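Local coordinates for ferritin heavy chain (Trichoplusia ni, PDB 1Z6O), which oxidises ferrous iron at its ferroxidase centre and, with the light chain, forms the secreted insect ferritin shell that stores iron as ferric hydroxide, at residues His70-Arg81 with Asp138-Phe149. Sequence-based numbering, arbitrary orientation.
With FE (Fe (III) ion), chain B.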
ATOM      1  N   HIS M  70     -39.973  -0.732  22.554  1.00 15.95           N
ATOM      2  CA  HIS M  70     -41.301  -1.057  22.003  1.00 17.82           C
ATOM      3  C   HIS M  70     -42.282   0.056  22.360  1.00 18.98           C
ATOM      4  O   HIS M  70     -43.096   0.469  21.530  1.00 16.63           O
ATOM      5  CB  HIS M  70     -41.847  -2.381  22.571  1.00 16.79           C
ATOM      6  CG  HIS M  70     -41.102  -3.594  22.112  1.00 19.78           C
ATOM      7  ND1 HIS M  70     -41.345  -4.856  22.622  1.00 21.33           N
ATOM      8  CD2 HIS M  70     -40.108  -3.740  21.201  1.00 21.62           C
ATOM      9  CE1 HIS M  70     -40.528  -5.722  22.049  1.00 28.12           C
ATOM     10  NE2 HIS M  70     -39.768  -5.070  21.183  1.00 23.27           N
ATOM     11  N   ALA M  71     -42.231   0.520  23.606  1.00 15.38           N
ATOM     12  CA  ALA M  71     -43.119   1.600  24.024  1.00 16.45           C
ATOM     13  C   ALA M  71     -42.854   2.838  23.158  1.00 19.32           C
ATOM     14  O   ALA M  71     -43.786   3.494  22.685  1.00 16.13           O
ATOM     15  CB  ALA M  71     -42.886   1.941  25.496  1.00 15.27           C
ATOM     16  N   MET M  72     -41.580   3.159  22.951  1.00 16.61           N
ATOM     17  CA  MET M  72     -41.228   4.325  22.140  1.00 18.91           C
ATOM     18  C   MET M  72     -41.723   4.196  20.698  1.00 18.51           C
ATOM     19  O   MET M  72     -42.158   5.188  20.101  1.00 18.05           O
ATOM     20  CB  MET M  72     -39.701   4.546  22.151  1.00 20.36           C
ATOM     21  CG  MET M  72     -39.163   5.004  23.508  1.00 37.40           C
ATOM     22  SD  MET M  72     -37.334   5.037  23.664  1.00 45.65           S
ATOM     23  CE  MET M  72     -36.805   5.021  21.919  1.00 55.78           C
ATOM     24  N   LYS M  73     -41.656   2.993  20.126  1.00 15.47           N
ATOM     25  CA  LYS M  73     -42.130   2.809  18.751  1.00 17.60           C
ATOM     26  C   LYS M  73     -43.635   3.057  18.635  1.00 16.60           C
ATOM     27  O   LYS M  73     -44.094   3.624  17.643  1.00 16.07           O
ATOM     28  CB  LYS M  73     -41.821   1.396  18.232  1.00 19.67           C
ATOM     29  CG  LYS M  73     -40.343   1.141  17.954  1.00 31.02           C
ATOM     30  CD  LYS M  73     -40.110  -0.300  17.490  1.00 42.28           C
ATOM     31  CE  LYS M  73     -40.853  -0.591  16.188  1.00 59.65           C
ATOM     32  NZ  LYS M  73     -40.649  -1.985  15.691  1.00 74.05           N
ATOM     33  N   LEU M  74     -44.405   2.621  19.629  1.00 14.48           N
ATOM     34  CA  LEU M  74     -45.858   2.831  19.596  1.00 15.48           C
ATOM     35  C   LEU M  74     -46.166   4.318  19.741  1.00 16.75           C
ATOM     36  O   LEU M  74     -47.067   4.842  19.083  1.00 16.27           O
ATOM     37  CB  LEU M  74     -46.536   2.039  20.721  1.00 12.89           C
ATOM     38  CG  LEU M  74     -46.410   0.512  20.567  1.00 17.16           C
ATOM     39  CD1 LEU M  74     -46.952  -0.167  21.827  1.00 18.35           C
ATOM     40  CD2 LEU M  74     -47.189   0.036  19.322  1.00 18.49           C
ATOM     41  N   ILE M  75     -45.428   4.995  20.617  1.00 14.53           N
ATOM     42  CA  ILE M  75     -45.615   6.435  20.796  1.00 16.02           C
ATOM     43  C   ILE M  75     -45.280   7.158  19.480  1.00 17.20           C
ATOM     44  O   ILE M  75     -46.016   8.057  19.053  1.00 17.18           O
ATOM     45  CB  ILE M  75     -44.705   6.977  21.933  1.00 16.48           C
ATOM     46  CG1 ILE M  75     -45.226   6.467  23.286  1.00 16.52           C
ATOM     47  CG2 ILE M  75     -44.663   8.521  21.900  1.00 17.76           C
ATOM     48  CD1 ILE M  75     -44.243   6.680  24.450  1.00 18.60           C
ATOM     49  N   GLU M  76     -44.177   6.777  18.836  1.00 15.63           N
ATOM     50  CA  GLU M  76     -43.805   7.412  17.564  1.00 16.95           C
ATOM     51  C   GLU M  76     -44.879   7.193  16.502  1.00 17.05           C
ATOM     52  O   GLU M  76     -45.107   8.057  15.658  1.00 15.32           O
ATOM     53  CB  GLU M  76     -42.470   6.860  17.034  1.00 19.19           C
ATOM     54  CG  GLU M  76     -41.259   7.244  17.884  1.00 36.02           C
ATOM     55  CD  GLU M  76     -40.840   8.696  17.702  1.00 59.42           C
ATOM     56  OE1 GLU M  76     -40.140   9.225  18.592  1.00 70.24           O
ATOM     57  OE2 GLU M  76     -41.192   9.309  16.666  1.00 63.98           O
ATOM     58  N   TYR M  77     -45.523   6.029  16.518  1.00 15.52           N
ATOM     59  CA  TYR M  77     -46.568   5.766  15.526  1.00 15.85           C
ATOM     60  C   TYR M  77     -47.725   6.758  15.748  1.00 16.69           C
ATOM     61  O   TYR M  77     -48.222   7.374  14.804  1.00 15.00           O
ATOM     62  CB  TYR M  77     -47.092   4.321  15.648  1.00 16.29           C
ATOM     63  CG  TYR M  77     -48.045   3.986  14.523  1.00 15.75           C
ATOM     64  CD1 TYR M  77     -47.577   3.404  13.344  1.00 16.92           C
ATOM     65  CD2 TYR M  77     -49.387   4.379  14.581  1.00 15.97           C
ATOM     66  CE1 TYR M  77     -48.420   3.234  12.236  1.00 16.74           C
ATOM     67  CE2 TYR M  77     -50.240   4.217  13.481  1.00 14.93           C
ATOM     68  CZ  TYR M  77     -49.744   3.651  12.312  1.00 17.21           C
ATOM     69  OH  TYR M  77     -50.546   3.556  11.196  1.00 16.47           O
ATOM     70  N   LEU M  78     -48.164   6.909  16.993  1.00 13.87           N
ATOM     71  CA  LEU M  78     -49.254   7.849  17.278  1.00 15.04           C
ATOM     72  C   LEU M  78     -48.875   9.273  16.841  1.00 16.50           C
ATOM     73  O   LEU M  78     -49.693   9.994  16.268  1.00 15.72           O
ATOM     74  CB  LEU M  78     -49.593   7.843  18.781  1.00 14.81           C
ATOM     75  CG  LEU M  78     -50.181   6.530  19.337  1.00 19.26           C
ATOM     76  CD1 LEU M  78     -50.499   6.700  20.823  1.00 17.75           C
ATOM     77  CD2 LEU M  78     -51.455   6.154  18.568  1.00 17.87           C
ATOM     78  N   LEU M  79     -47.638   9.681  17.113  1.00 14.17           N
ATOM     79  CA  LEU M  79     -47.192  11.027  16.739  1.00 14.99           C
ATOM     80  C   LEU M  79     -47.223  11.207  15.222  1.00 15.92           C
ATOM     81  O   LEU M  79     -47.611  12.267  14.720  1.00 15.71           O
ATOM     82  CB  LEU M  79     -45.765  11.286  17.257  1.00 14.53           C
ATOM     83  CG  LEU M  79     -45.612  11.411  18.786  1.00 16.29           C
ATOM     84  CD1 LEU M  79     -44.126  11.284  19.166  1.00 16.27           C
ATOM     85  CD2 LEU M  79     -46.183  12.768  19.256  1.00 15.07           C
ATOM     86  N   MET M  80     -46.801  10.177  14.491  1.00 14.49           N
ATOM     87  CA  MET M  80     -46.796  10.245  13.029  1.00 15.27           C
ATOM     88  C   MET M  80     -48.216  10.436  12.482  1.00 15.93           C
ATOM     89  O   MET M  80     -48.409  11.113  11.468  1.00 14.99           O
ATOM     90  CB  MET M  80     -46.193   8.961  12.428  1.00 15.99           C
ATOM     91  CG  MET M  80     -46.386   8.859  10.904  1.00 25.32           C
ATOM     92  SD  MET M  80     -45.794   7.300  10.188  1.00 33.21           S
ATOM     93  CE  MET M  80     -47.135   6.168  10.788  1.00 25.31           C
ATOM     94  N   ARG M  81     -49.200   9.832  13.148  1.00 14.58           N
ATOM     95  CA  ARG M  81     -50.600   9.936  12.716  1.00 14.39           C
ATOM     96  C   ARG M  81     -51.275  11.245  13.147  1.00 17.17           C
ATOM     97  O   ARG M  81     -52.453  11.470  12.851  1.00 17.50           O
ATOM     98  CB  ARG M  81     -51.405   8.720  13.225  1.00 14.23           C
ATOM     99  CG  ARG M  81     -50.998   7.387  12.544  1.00 14.32           C
ATOM    100  CD  ARG M  81     -51.382   7.372  11.048  1.00 16.54           C
ATOM    101  NE  ARG M  81     -52.840   7.347  10.866  1.00 16.85           N
ATOM    102  CZ  ARG M  81     -53.600   6.251  10.925  1.00 20.02           C
ATOM    103  NH1 ARG M  81     -53.058   5.053  11.152  1.00 15.15           N
ATOM    104  NH2 ARG M  81     -54.921   6.350  10.777  1.00 16.56           N
ATOM    105  N   ASP M 138     -58.392   0.573  10.382  1.00 17.14           N
ATOM    106  CA  ASP M 138     -57.080   1.211  10.242  1.00 17.34           C
ATOM    107  C   ASP M 138     -56.077   0.242   9.620  1.00 17.33           C
ATOM    108  O   ASP M 138     -55.235  -0.340  10.313  1.00 15.73           O
ATOM    109  CB  ASP M 138     -56.582   1.687  11.603  1.00 16.55           C
ATOM    110  CG  ASP M 138     -55.635   2.863  11.480  1.00 20.38           C
ATOM    111  OD1 ASP M 138     -54.702   2.787  10.640  1.00 18.50           O
ATOM    112  OD2 ASP M 138     -55.829   3.859  12.206  1.00 18.63           O
ATOM    113  N   TYR M 139     -56.155   0.089   8.299  1.00 14.85           N
ATOM    114  CA  TYR M 139     -55.299  -0.862   7.594  1.00 15.01           C
ATOM    115  C   TYR M 139     -53.812  -0.758   7.910  1.00 15.04           C
ATOM    116  O   TYR M 139     -53.149  -1.765   8.159  1.00 15.54           O
ATOM    117  CB  TYR M 139     -55.465  -0.708   6.076  1.00 15.45           C
ATOM    118  CG  TYR M 139     -56.888  -0.904   5.594  1.00 18.77           C
ATOM    119  CD1 TYR M 139     -57.626   0.170   5.095  1.00 21.07           C
ATOM    120  CD2 TYR M 139     -57.487  -2.163   5.628  1.00 18.15           C
ATOM    121  CE1 TYR M 139     -58.933  -0.005   4.633  1.00 24.31           C
ATOM    122  CE2 TYR M 139     -58.799  -2.352   5.167  1.00 19.33           C
ATOM    123  CZ  TYR M 139     -59.507  -1.265   4.671  1.00 23.61           C
ATOM    124  OH  TYR M 139     -60.782  -1.442   4.188  1.00 25.92           O
ATOM    125  N   HIS M 140     -53.291   0.460   7.875  1.00 14.07           N
ATOM    126  CA  HIS M 140     -51.867   0.640   8.090  1.00 16.47           C
ATOM    127  C   HIS M 140     -51.381   0.273   9.483  1.00 15.84           C
ATOM    128  O   HIS M 140     -50.356  -0.400   9.621  1.00 15.46           O
ATOM    129  CB  HIS M 140     -51.453   2.069   7.744  1.00 14.92           C
ATOM    130  CG  HIS M 140     -49.972   2.280   7.804  1.00 18.38           C
ATOM    131  ND1 HIS M 140     -49.345   2.846   8.895  1.00 18.50           N
ATOM    132  CD2 HIS M 140     -48.988   1.944   6.934  1.00 19.28           C
ATOM    133  CE1 HIS M 140     -48.036   2.851   8.693  1.00 22.03           C
ATOM    134  NE2 HIS M 140     -47.792   2.308   7.512  1.00 22.67           N
ATOM    135  N   LEU M 141     -52.095   0.698  10.519  1.00 15.27           N
ATOM    136  CA  LEU M 141     -51.659   0.356  11.871  1.00 15.87           C
ATOM    137  C   LEU M 141     -51.786  -1.148  12.106  1.00 16.34           C
ATOM    138  O   LEU M 141     -50.917  -1.758  12.720  1.00 16.37           O
ATOM    139  CB  LEU M 141     -52.466   1.135  12.928  1.00 14.46           C
ATOM    140  CG  LEU M 141     -52.162   0.784  14.405  1.00 17.20           C
ATOM    141  CD1 LEU M 141     -50.654   0.844  14.691  1.00 14.82           C
ATOM    142  CD2 LEU M 141     -52.920   1.768  15.315  1.00 17.03           C
ATOM    143  N   VAL M 142     -52.866  -1.751  11.618  1.00 15.34           N
ATOM    144  CA  VAL M 142     -53.042  -3.196  11.779  1.00 15.58           C
ATOM    145  C   VAL M 142     -51.842  -3.928  11.154  1.00 17.77           C
ATOM    146  O   VAL M 142     -51.275  -4.858  11.738  1.00 16.42           O
ATOM    147  CB  VAL M 142     -54.365  -3.648  11.116  1.00 16.85           C
ATOM    148  CG1 VAL M 142     -54.400  -5.185  10.952  1.00 17.00           C
ATOM    149  CG2 VAL M 142     -55.550  -3.170  11.989  1.00 16.26           C
ATOM    150  N   ASP M 143     -51.454  -3.481   9.969  1.00 15.40           N
ATOM    151  CA  ASP M 143     -50.324  -4.064   9.243  1.00 18.28           C
ATOM    152  C   ASP M 143     -49.015  -3.876  10.016  1.00 18.43           C
ATOM    153  O   ASP M 143     -48.189  -4.785  10.094  1.00 19.52           O
ATOM    154  CB  ASP M 143     -50.195  -3.390   7.874  1.00 20.32           C
ATOM    155  CG  ASP M 143     -48.970  -3.867   7.110  1.00 29.20           C
ATOM    156  OD1 ASP M 143     -49.044  -4.975   6.582  1.00 33.95           O
ATOM    157  OD2 ASP M 143     -47.945  -3.152   7.065  1.00 38.25           O
ATOM    158  N   TYR M 144     -48.827  -2.691  10.582  1.00 15.92           N
ATOM    159  CA  TYR M 144     -47.627  -2.393  11.360  1.00 16.72           C
ATOM    160  C   TYR M 144     -47.535  -3.289  12.603  1.00 19.25           C
ATOM    161  O   TYR M 144     -46.481  -3.863  12.906  1.00 18.68           O
ATOM    162  CB  TYR M 144     -47.653  -0.924  11.784  1.00 18.56           C
ATOM    163  CG  TYR M 144     -46.451  -0.497  12.593  1.00 21.34           C
ATOM    164  CD1 TYR M 144     -45.161  -0.598  12.064  1.00 31.58           C
ATOM    165  CD2 TYR M 144     -46.600   0.032  13.871  1.00 25.90           C
ATOM    166  CE1 TYR M 144     -44.047  -0.174  12.789  1.00 31.64           C
ATOM    167  CE2 TYR M 144     -45.488   0.464  14.608  1.00 29.76           C
ATOM    168  CZ  TYR M 144     -44.220   0.357  14.057  1.00 35.67           C
ATOM    169  OH  TYR M 144     -43.123   0.794  14.763  1.00 38.92           O
ATOM    170  N   LEU M 145     -48.637  -3.407  13.336  1.00 14.91           N
ATOM    171  CA  LEU M 145     -48.643  -4.247  14.535  1.00 15.46           C
ATOM    172  C   LEU M 145     -48.439  -5.717  14.183  1.00 17.23           C
ATOM    173  O   LEU M 145     -47.800  -6.462  14.926  1.00 17.42           O
ATOM    174  CB  LEU M 145     -49.974  -4.101  15.284  1.00 14.29           C
ATOM    175  CG  LEU M 145     -50.198  -2.705  15.895  1.00 19.20           C
ATOM    176  CD1 LEU M 145     -51.615  -2.595  16.441  1.00 17.80           C
ATOM    177  CD2 LEU M 145     -49.172  -2.458  17.005  1.00 20.75           C
ATOM    178  N   THR M 146     -48.987  -6.135  13.053  1.00 14.29           N
ATOM    179  CA  THR M 146     -48.871  -7.531  12.655  1.00 16.64           C
ATOM    180  C   THR M 146     -47.470  -7.889  12.150  1.00 22.45           C
ATOM    181  O   THR M 146     -46.872  -8.870  12.597  1.00 22.28           O
ATOM    182  CB  THR M 146     -49.889  -7.880  11.546  1.00 19.31           C
ATOM    183  OG1 THR M 146     -51.221  -7.621  12.013  1.00 18.20           O
ATOM    184  CG2 THR M 146     -49.779  -9.358  11.167  1.00 18.99           C
ATOM    185  N   GLY M 147     -46.945  -7.077  11.239  1.00 19.36           N
ATOM    186  CA  GLY M 147     -45.648  -7.364  10.645  1.00 22.08           C
ATOM    187  C   GLY M 147     -44.418  -7.034  11.464  1.00 28.52           C
ATOM    188  O   GLY M 147     -43.358  -7.625  11.266  1.00 35.14           O
ATOM    189  N   ASP M 148     -44.536  -6.076  12.368  1.00 24.68           N
ATOM    190  CA  ASP M 148     -43.409  -5.690  13.209  1.00 26.49           C
ATOM    191  C   ASP M 148     -43.533  -6.243  14.621  1.00 25.31           C
ATOM    192  O   ASP M 148     -42.699  -7.028  15.068  1.00 25.76           O
ATOM    193  CB  ASP M 148     -43.306  -4.171  13.291  1.00 31.64           C
ATOM    194  CG  ASP M 148     -42.598  -3.570  12.099  1.00 58.78           C
ATOM    195  OD1 ASP M 148     -41.383  -3.290  12.214  1.00 63.27           O
ATOM    196  OD2 ASP M 148     -43.252  -3.389  11.047  1.00 63.93           O
ATOM    197  N   PHE M 149     -44.583  -5.836  15.324  1.00 19.20           N
ATOM    198  CA  PHE M 149     -44.757  -6.281  16.697  1.00 18.38           C
ATOM    199  C   PHE M 149     -45.018  -7.765  16.878  1.00 21.07           C
ATOM    200  O   PHE M 149     -44.340  -8.399  17.683  1.00 21.56           O
ATOM    201  CB  PHE M 149     -45.842  -5.449  17.388  1.00 19.30           C
ATOM    202  CG  PHE M 149     -45.348  -4.097  17.828  1.00 22.04           C
ATOM    203  CD1 PHE M 149     -45.055  -3.116  16.891  1.00 25.57           C
ATOM    204  CD2 PHE M 149     -45.078  -3.846  19.172  1.00 26.04           C
ATOM    205  CE1 PHE M 149     -44.484  -1.896  17.284  1.00 28.91           C
ATOM    206  CE2 PHE M 149     -44.507  -2.632  19.573  1.00 26.62           C
ATOM    207  CZ  PHE M 149     -44.208  -1.663  18.625  1.00 23.80           C
TER
HETATM  208 FE    FE B 300     -42.816  -5.434  23.903  1.00 18.93          FE
HETATM  209  O   HOH W   1     -42.954   3.484  15.196  1.00 23.59           O
HETATM  210  O   HOH W   2     -42.753  -7.473  24.105  1.00 25.00           O
HETATM  211  O   HOH W   3     -44.225  -5.598  22.424  1.00 24.31           O
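Y77 reaches from its helix across to the other with CG anti to the backbone N (chi1 -173°), which lays its ring among H140, L141 and Y144. CD1 of L141 sits over the centre of one face of the Y77 ring, 3.7 Å from its centroid, a CH-pi contact suited to a branched leucine. The Y144 ring runs nearly parallel but slid aside, barely overlapping. At the rim, the Y77 hydroxyl OH shares a 2.7 Å hydrogen bond with ND1 of H140, in the plane of both rings, and also accepts from NH1 of R81. The R81 chain bends at chi2 and chi3, and its guanidinium grips D138 end-on: R81 NH1 meets D138 OD1 at 2.8 Å on the syn lone pair, while NH2 takes OD2 with a tilt. D138 also N-caps helix 139-168 through a weak bond to L141 N. A phenylalanine in place of Y77 would probably keep the ring packing but leave H140 ND1 and R81 NH1 without their shared partner.

Toward the iron, L74 CD2 covers one face of F149, whose edge turns to the face of H70 with the planes at 62°; H70 binds iron through ND1 at 2.0 Å, joined by E32 and E67. The two helices run antiparallel within ferritin's four-helix bundle, where L74 also packs on helix 19-47 and L145 on helix 105-132.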